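Local coordinates for protein branched-chain alpha-ketoacid decarboxylase (Lactococcus lactis, PDB 2VBF) that probably decarboxylates branched-chain and aromatic alpha-keto acids to aldehydes, using thiamine diphosphate and a magnesium ion, at residues I396-Q400 against G425-T430; T430-A434 against H446-I450. All blocks are in the same frame, centred on the assembly; numbering follows the deposited sequence.

Contact 1: I396-Q400 against G425-T430; sequences IVAEQ and GSIGYT. With TPP (thiamine diphosphate), chain F.
The aminopyrimidine-binding loop of the thiamine diphosphate site, G425-T430, is fastened to the end of strand 394-398 by the carboxylate of E399. One oxygen does nearly all the gripping: E399 OE1 accepts three hydrogen bonds. The backbone N of T430 reaches OE1 at 3.1 Å on the syn side, tilted out of the carboxylate plane and almost straight, with an angle of 166° at the hydrogen. The hydroxyl OG1 of T430, at 2.7 Å from E399 OE1, and the backbone N of G428, at 2.9 Å from the same oxygen, both meet it well out of that plane, and the G428 bond is more bent than the one from T430 N. The other oxygen, E399 OE2, turns back to accept the backbone N of Q400 at 2.8 Å on its anti side, so both ends of the carboxylate are held and its rotation is restricted. The chain is bent at chi2 (56°), which folds the carboxylate over the loop. This concentration of donors would be expected to favour the ionised form.

G428 and its neighbours form a type II beta turn from S426 to Y429, closed by a bond from Y429 N to S426 O, directly before helix 430-440. The loop offers the cofactor two things: just before the turn, G425 O accepts TPP N4' at 2.7 Å, at 169°, and within it CG1 and CD1 of I427 lie against the pyrimidine and thiazolium rings respectively. I427 belongs to the thiamine diphosphate pocket, and its CG2 also touches Q400 CB at 3.9 Å. On the strand side, V397 CG1 packs against T430 CB, the two side chains running past each other in opposite directions. S426 OG is tied instead to Y77 and N104.

Contact 2: T430-A434 against H446-I450; sequences TFPAA and HLLFI
The F431 ring meets L448 at its edge, near the ring plane, where CD1 approaches L448 CD2 at 3.7 Å; the two side chains cross at about a right angle. The imidazole of H446 is approached obliquely by A434 O, 3.5 Å from H446 CD2. Its nitrogens are engaged beyond this contact, ND1 with S444 O and NE2 with S437 OG.

Both groups belong to the packing of helix 430-440 on the parallel sheet of the C-terminal cofactor-binding domain, and the helix leads into strand 445-451 as the alpha-beta half of a beta-alpha-beta unit. The short axes of 430-434 and 446-450 lie 9.0 Å apart and run nearly antiparallel, at 173°. Alternation along the strand directs H446, L448 and I450 toward the helix, which answers with T430, F431 and A434.

L448 is the central apolar residue. Its CG stands opposite the backbone N across the first torsion (chi1 174°), and the two methyls part at the helix: CD1 lies 3.7 Å from T430 CB and 4.1 Å from A434 CB, while CD2 turns to the ring of F431. Replacing L448 with an alanine would probably open a gap beneath the first helical turn, with the F431 edge and the A434 methyl each losing the leucine methyl that touches it. All six touching residues are buried. Only apolar and van der Waals contacts span the interface; no hydrogen bond joins the two segments.

Toward the cofactor end, the extended chain of I450 slides past T430 in the opposite direction. The T430 hydroxyl is hydrogen-bonded to E399 OE1, and I450 CD1 merely packs against its OG1 at 3.5 Å while also touching CB of F431 at 3.8 Å.

Overall arrangement
Contacts 1 and 2 come in series along the chain and share T430, the first residue of helix 430-440: contact 1 ends there and contact 2 starts there. Their centres are about 7 Å apart. Both reach the same six-stranded parallel sheet, in which strands 394-398 and 445-451 are neighbours, and backbone pairs V397 N to L447 O and V397 O to F449 N, each 2.8 Å, probably hydrogen-bond the two. V397 CG2 also packs on A434 CB at 3.9 Å. The first residue of the helix thus touches two neighbouring strands of the sheet, which joins the cofactor-binding loop directly to the core of the C-terminal domain.

Contact 1: I396-Q400 against G425-T430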
ATOM      1  N   ILE A 396      -1.722  24.737  -4.849  1.00 13.20           N
ATOM      2  CA  ILE A 396      -1.539  24.423  -3.426  1.00 13.90           C
ATOM      3  C   ILE A 396      -2.051  23.011  -3.175  1.00 13.68           C
ATOM      4  O   ILE A 396      -3.187  22.688  -3.516  1.00 13.01           O
ATOM      5  CB  ILE A 396      -2.263  25.425  -2.502  1.00 15.07           C
ATOM      6  CG1 ILE A 396      -1.562  26.797  -2.540  1.00 17.16           C
ATOM      7  CG2 ILE A 396      -2.299  24.898  -1.066  1.00 12.96           C
ATOM      8  CD1 ILE A 396      -2.085  27.806  -1.500  1.00 20.06           C
ATOM      9  N   VAL A 397      -1.205  22.174  -2.590  1.00 12.95           N
ATOM     10  CA  VAL A 397      -1.586  20.795  -2.264  1.00 12.80           C
ATOM     11  C   VAL A 397      -1.477  20.657  -0.750  1.00 12.69           C
ATOM     12  O   VAL A 397      -0.446  21.013  -0.165  1.00 12.13           O
ATOM     13  CB  VAL A 397      -0.686  19.765  -2.988  1.00 12.65           C
ATOM     14  CG1 VAL A 397      -1.215  18.341  -2.783  1.00 11.94           C
ATOM     15  CG2 VAL A 397      -0.526  20.089  -4.475  1.00 13.18           C
ATOM     16  N   ALA A 398      -2.542  20.183  -0.105  1.00 11.59           N
ATOM     17  CA  ALA A 398      -2.595  20.169   1.366  1.00 11.36           C
ATOM     18  C   ALA A 398      -3.113  18.852   1.944  1.00 10.87           C
ATOM     19  O   ALA A 398      -4.219  18.411   1.638  1.00 10.31           O
ATOM     20  CB  ALA A 398      -3.406  21.330   1.887  1.00 11.20           C
ATOM     21  N   GLU A 399      -2.300  18.258   2.811  1.00 10.46           N
ATOM     22  CA  GLU A 399      -2.582  16.939   3.370  1.00 11.05           C
ATOM     23  C   GLU A 399      -3.582  17.015   4.528  1.00 12.26           C
ATOM     24  O   GLU A 399      -3.633  18.005   5.263  1.00 13.09           O
ATOM     25  CB  GLU A 399      -1.278  16.315   3.866  1.00 10.17           C
ATOM     26  CG  GLU A 399      -1.384  14.858   4.352  1.00 10.75           C
ATOM     27  CD  GLU A 399      -1.966  13.966   3.287  1.00 10.49           C
ATOM     28  OE1 GLU A 399      -1.189  13.450   2.464  1.00 13.01           O
ATOM     29  OE2 GLU A 399      -3.202  13.805   3.268  1.00 12.18           O
ATOM     30  N   GLN A 400      -4.370  15.956   4.683  1.00 10.83           N
ATOM     31  CA  GLN A 400      -5.233  15.788   5.859  1.00 11.57           C
ATOM     32  C   GLN A 400      -4.398  15.973   7.134  1.00 11.69           C
ATOM     33  O   GLN A 400      -3.296  15.440   7.246  1.00 12.10           O
ATOM     34  CB  GLN A 400      -5.916  14.411   5.837  1.00 12.72           C
ATOM     35  CG  GLN A 400      -6.884  14.220   4.657  1.00 12.79           C
ATOM     36  CD  GLN A 400      -7.949  15.301   4.607  1.00 14.04           C
ATOM     37  OE1 GLN A 400      -8.826  15.372   5.474  1.00 16.07           O
ATOM     38  NE2 GLN A 400      -7.880  16.158   3.588  1.00 12.24           N
ATOM     39  N   GLY A 425      -9.481  10.923   2.036  1.00 10.38           N
ATOM     40  CA  GLY A 425      -8.672  11.309   3.193  1.00 10.30           C
ATOM     41  C   GLY A 425      -7.554  10.370   3.599  1.00 12.20           C
ATOM     42  O   GLY A 425      -7.380  10.086   4.785  1.00 13.11           O
ATOM     43  N   SER A 426      -6.774   9.931   2.625  1.00 10.41           N
ATOM     44  CA  SER A 426      -5.709   8.963   2.849  1.00 10.45           C
ATOM     45  C   SER A 426      -4.384   9.675   3.079  1.00 10.17           C
ATOM     46  O   SER A 426      -3.781  10.194   2.136  1.00 11.60           O
ATOM     47  CB  SER A 426      -5.591   8.006   1.658  1.00 10.75           C
ATOM     48  OG  SER A 426      -4.721   6.932   1.974  1.00 10.66           O
ATOM     49  N   ILE A 427      -3.926   9.713   4.330  1.00 10.16           N
ATOM     50  CA  ILE A 427      -2.710  10.459   4.615  1.00 10.40           C
ATOM     51  C   ILE A 427      -1.523   9.858   3.875  1.00  9.54           C
ATOM     52  O   ILE A 427      -1.400   8.632   3.769  1.00  9.99           O
ATOM     53  CB  ILE A 427      -2.398  10.648   6.128  1.00 10.99           C
ATOM     54  CG1 ILE A 427      -2.215   9.326   6.885  1.00 11.74           C
ATOM     55  CG2 ILE A 427      -3.488  11.514   6.790  1.00 11.21           C
ATOM     56  CD1 ILE A 427      -1.441   9.481   8.214  1.00 11.39           C
ATOM     57  N   GLY A 428      -0.656  10.745   3.385  1.00 11.02           N
ATOM     58  CA  GLY A 428       0.474  10.383   2.552  1.00 10.05           C
ATOM     59  C   GLY A 428       0.209  10.641   1.083  1.00  9.67           C
ATOM     60  O   GLY A 428       1.139  10.852   0.324  1.00 11.19           O
ATOM     61  N   TYR A 429      -1.068  10.585   0.692  1.00 10.28           N
ATOM     62  CA  TYR A 429      -1.507  10.851  -0.672  1.00  9.95           C
ATOM     63  C   TYR A 429      -0.820  12.068  -1.297  1.00  8.72           C
ATOM     64  O   TYR A 429      -0.376  12.014  -2.447  1.00 10.51           O
ATOM     65  CB  TYR A 429      -3.043  11.047  -0.710  1.00  9.41           C
ATOM     66  CG  TYR A 429      -3.534  11.725  -1.971  1.00 10.36           C
ATOM     67  CD1 TYR A 429      -3.667  11.020  -3.150  1.00 10.21           C
ATOM     68  CD2 TYR A 429      -3.853  13.081  -1.972  1.00 10.59           C
ATOM     69  CE1 TYR A 429      -4.115  11.654  -4.311  1.00 10.50           C
ATOM     70  CE2 TYR A 429      -4.293  13.724  -3.126  1.00 10.55           C
ATOM     71  CZ  TYR A 429      -4.408  12.995  -4.297  1.00  9.91           C
ATOM     72  OH  TYR A 429      -4.834  13.627  -5.453  1.00 12.32           O
ATOM     73  N   THR A 430      -0.768  13.168  -0.546  1.00  9.15           N
ATOM     74  CA  THR A 430      -0.414  14.460  -1.137  1.00  9.61           C
ATOM     75  C   THR A 430       1.007  14.572  -1.696  1.00 11.02           C
ATOM     76  O   THR A 430       1.243  15.370  -2.611  1.00 11.21           O
ATOM     77  CB  THR A 430      -0.658  15.645  -0.176  1.00 10.67           C
ATOM     78  OG1 THR A 430       0.040  15.418   1.051  1.00 12.44           O
ATOM     79  CG2 THR A 430      -2.170  15.832   0.061  1.00 10.95           C
TER
HETATM   80  N1' TPP F1551      -4.060   6.094   7.690  1.00 11.52           N
HETATM   81  C2' TPP F1551      -4.371   6.554   6.437  1.00 12.26           C
HETATM   82  CM2 TPP F1551      -3.824   5.830   5.238  1.00 11.19           C
HETATM   83  N3' TPP F1551      -5.183   7.654   6.306  1.00 11.29           N
HETATM   84  C4' TPP F1551      -5.691   8.297   7.415  1.00 11.75           C
HETATM   85  N4' TPP F1551      -6.477   9.333   7.239  1.00 10.13           N
HETATM   86  C5' TPP F1551      -5.358   7.850   8.698  1.00 12.35           C
HETATM   87  C6' TPP F1551      -4.539   6.737   8.832  1.00 12.21           C
HETATM   88  C7' TPP F1551      -5.869   8.552   9.936  1.00 13.32           C
HETATM   89  N3  TPP F1551      -5.298   9.886  10.093  1.00 13.38           N
HETATM   90  C2  TPP F1551      -5.876  11.082   9.706  1.00 16.74           C
HETATM   91  S1  TPP F1551      -5.021  12.420  10.012  1.00 15.66           S
HETATM   92  C5  TPP F1551      -3.867  11.518  10.707  1.00 14.15           C
HETATM   93  C4  TPP F1551      -4.113  10.145  10.707  1.00 14.36           C
HETATM   94  CM4 TPP F1551      -3.203   9.099  11.291  1.00 13.96           C
HETATM   95  C6  TPP F1551      -2.670  12.237  11.298  1.00 13.99           C
HETATM   96  C7  TPP F1551      -1.867  13.060  10.302  1.00 13.21           C
HETATM   97  O7  TPP F1551      -0.799  13.617  11.029  1.00 13.65           O
HETATM   98  PA  TPP F1551       0.192  14.689  10.386  1.00 12.75           P
HETATM   99  O1A TPP F1551       0.481  14.370   8.936  1.00 13.29           O
HETATM  100  O2A TPP F1551       1.452  14.715  11.230  1.00 11.02           O
HETATM  101  O3A TPP F1551      -0.689  16.045  10.416  1.00 11.54           O
HETATM  102  PB  TPP F1551      -0.796  17.140  11.611  1.00 13.16           P
HETATM  103  O1B TPP F1551      -2.245  17.179  12.005  1.00 13.07           O
HETATM  104  O2B TPP F1551      -0.400  18.448  10.984  1.00 12.24           O
HETATM  105  O3B TPP F1551       0.114  16.775  12.750  1.00 12.75           O

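Contact 2: T430-A434 against H446-I450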
ATOM      1  N   THR A 430      -0.768  13.168  -0.546  1.00  9.15           N
ATOM      2  CA  THR A 430      -0.414  14.460  -1.137  1.00  9.61           C
ATOM      3  C   THR A 430       1.007  14.572  -1.696  1.00 11.02           C
ATOM      4  O   THR A 430       1.243  15.370  -2.611  1.00 11.21           O
ATOM      5  CB  THR A 430      -0.658  15.645  -0.176  1.00 10.67           C
ATOM      6  OG1 THR A 430       0.040  15.418   1.051  1.00 12.44           O
ATOM      7  CG2 THR A 430      -2.170  15.832   0.061  1.00 10.95           C
ATOM      8  N   PHE A 431       1.947  13.811  -1.151  1.00  9.38           N
ATOM      9  CA  PHE A 431       3.326  13.929  -1.596  1.00 10.43           C
ATOM     10  C   PHE A 431       3.489  13.385  -3.024  1.00 10.57           C
ATOM     11  O   PHE A 431       3.805  14.149  -3.934  1.00 12.04           O
ATOM     12  CB  PHE A 431       4.339  13.396  -0.560  1.00 11.19           C
ATOM     13  CG  PHE A 431       5.779  13.460  -1.030  1.00  9.89           C
ATOM     14  CD1 PHE A 431       6.306  14.641  -1.576  1.00 11.28           C
ATOM     15  CD2 PHE A 431       6.606  12.362  -0.914  1.00 12.12           C
ATOM     16  CE1 PHE A 431       7.641  14.685  -2.021  1.00 12.23           C
ATOM     17  CE2 PHE A 431       7.932  12.399  -1.372  1.00 10.42           C
ATOM     18  CZ  PHE A 431       8.447  13.576  -1.906  1.00 13.26           C
ATOM     19  N   PRO A 432       3.208  12.086  -3.267  1.00 11.30           N
ATOM     20  CA  PRO A 432       3.247  11.676  -4.676  1.00 11.65           C
ATOM     21  C   PRO A 432       2.243  12.436  -5.562  1.00 11.52           C
ATOM     22  O   PRO A 432       2.529  12.736  -6.730  1.00 11.72           O
ATOM     23  CB  PRO A 432       2.919  10.172  -4.619  1.00 11.88           C
ATOM     24  CG  PRO A 432       3.180   9.756  -3.196  1.00 13.52           C
ATOM     25  CD  PRO A 432       2.889  10.966  -2.363  1.00 12.10           C
ATOM     26  N   ALA A 433       1.060  12.723  -5.032  1.00 11.18           N
ATOM     27  CA  ALA A 433       0.037  13.434  -5.813  1.00 11.19           C
ATOM     28  C   ALA A 433       0.525  14.821  -6.268  1.00 10.63           C
ATOM     29  O   ALA A 433       0.324  15.215  -7.423  1.00 10.80           O
ATOM     30  CB  ALA A 433      -1.263  13.550  -5.015  1.00 12.03           C
ATOM     31  N   ALA A 434       1.182  15.558  -5.370  1.00 11.61           N
ATOM     32  CA  ALA A 434       1.750  16.856  -5.718  1.00 11.60           C
ATOM     33  C   ALA A 434       2.774  16.735  -6.838  1.00 11.57           C
ATOM     34  O   ALA A 434       2.826  17.589  -7.734  1.00 12.23           O
ATOM     35  CB  ALA A 434       2.373  17.511  -4.495  1.00 12.08           C
ATOM     36  N   HIS A 446       3.938  24.210  -7.868  1.00 14.00           N
ATOM     37  CA  HIS A 446       3.278  23.500  -6.786  1.00 14.00           C
ATOM     38  C   HIS A 446       3.908  23.779  -5.432  1.00 13.95           C
ATOM     39  O   HIS A 446       5.138  23.683  -5.267  1.00 15.00           O
ATOM     40  CB  HIS A 446       3.249  22.003  -7.070  1.00 13.87           C
ATOM     41  CG  HIS A 446       2.242  21.624  -8.109  1.00 13.87           C
ATOM     42  ND1 HIS A 446       2.224  22.202  -9.366  1.00 13.21           N
ATOM     43  CD2 HIS A 446       1.220  20.735  -8.086  1.00 13.92           C
ATOM     44  CE1 HIS A 446       1.232  21.677 -10.069  1.00 13.02           C
ATOM     45  NE2 HIS A 446       0.598  20.796  -9.310  1.00 13.61           N
ATOM     46  N   LEU A 447       3.041  24.121  -4.489  1.00 13.68           N
ATOM     47  CA  LEU A 447       3.374  24.303  -3.094  1.00 13.36           C
ATOM     48  C   LEU A 447       2.659  23.207  -2.304  1.00 13.09           C
ATOM     49  O   LEU A 447       1.429  23.147  -2.300  1.00 13.17           O
ATOM     50  CB  LEU A 447       2.908  25.677  -2.615  1.00 15.27           C
ATOM     51  CG  LEU A 447       3.794  26.876  -3.000  1.00 14.64           C
ATOM     52  CD1 LEU A 447       3.817  27.129  -4.504  1.00 17.93           C
ATOM     53  CD2 LEU A 447       3.324  28.100  -2.259  1.00 17.19           C
ATOM     54  N   LEU A 448       3.446  22.327  -1.678  1.00 12.22           N
ATOM     55  CA  LEU A 448       2.935  21.220  -0.856  1.00 12.40           C
ATOM     56  C   LEU A 448       3.049  21.512   0.630  1.00 12.08           C
ATOM     57  O   LEU A 448       4.114  21.883   1.107  1.00 13.51           O
ATOM     58  CB  LEU A 448       3.719  19.940  -1.148  1.00 12.17           C
ATOM     59  CG  LEU A 448       3.411  18.711  -0.284  1.00 10.84           C
ATOM     60  CD1 LEU A 448       1.953  18.263  -0.492  1.00 12.19           C
ATOM     61  CD2 LEU A 448       4.381  17.588  -0.569  1.00 12.99           C
ATOM     62  N   PHE A 449       1.949  21.293   1.342  1.00 11.82           N
ATOM     63  CA  PHE A 449       1.924  21.327   2.784  1.00 12.36           C
ATOM     64  C   PHE A 449       1.514  19.947   3.269  1.00 12.82           C
ATOM     65  O   PHE A 449       0.367  19.525   3.069  1.00 12.60           O
ATOM     66  CB  PHE A 449       0.954  22.391   3.273  1.00 12.73           C
ATOM     67  CG  PHE A 449       1.332  23.782   2.816  1.00 12.07           C
ATOM     68  CD1 PHE A 449       2.209  24.552   3.562  1.00 14.49           C
ATOM     69  CD2 PHE A 449       0.859  24.281   1.618  1.00 13.84           C
ATOM     70  CE1 PHE A 449       2.585  25.815   3.133  1.00 13.68           C
ATOM     71  CE2 PHE A 449       1.231  25.546   1.186  1.00 13.54           C
ATOM     72  CZ  PHE A 449       2.096  26.309   1.947  1.00 13.67           C
ATOM     73  N   ILE A 450       2.467  19.255   3.882  1.00 13.41           N
ATOM     74  CA  ILE A 450       2.270  17.896   4.373  1.00 12.07           C
ATOM     75  C   ILE A 450       2.817  17.765   5.798  1.00 12.30           C
ATOM     76  O   ILE A 450       3.860  18.333   6.128  1.00 11.56           O
ATOM     77  CB  ILE A 450       2.904  16.859   3.411  1.00 12.20           C
ATOM     78  CG1 ILE A 450       2.548  15.430   3.845  1.00 12.51           C
ATOM     79  CG2 ILE A 450       4.432  17.032   3.298  1.00 10.78           C
ATOM     80  CD1 ILE A 450       2.882  14.379   2.780  1.00 10.72           C
TER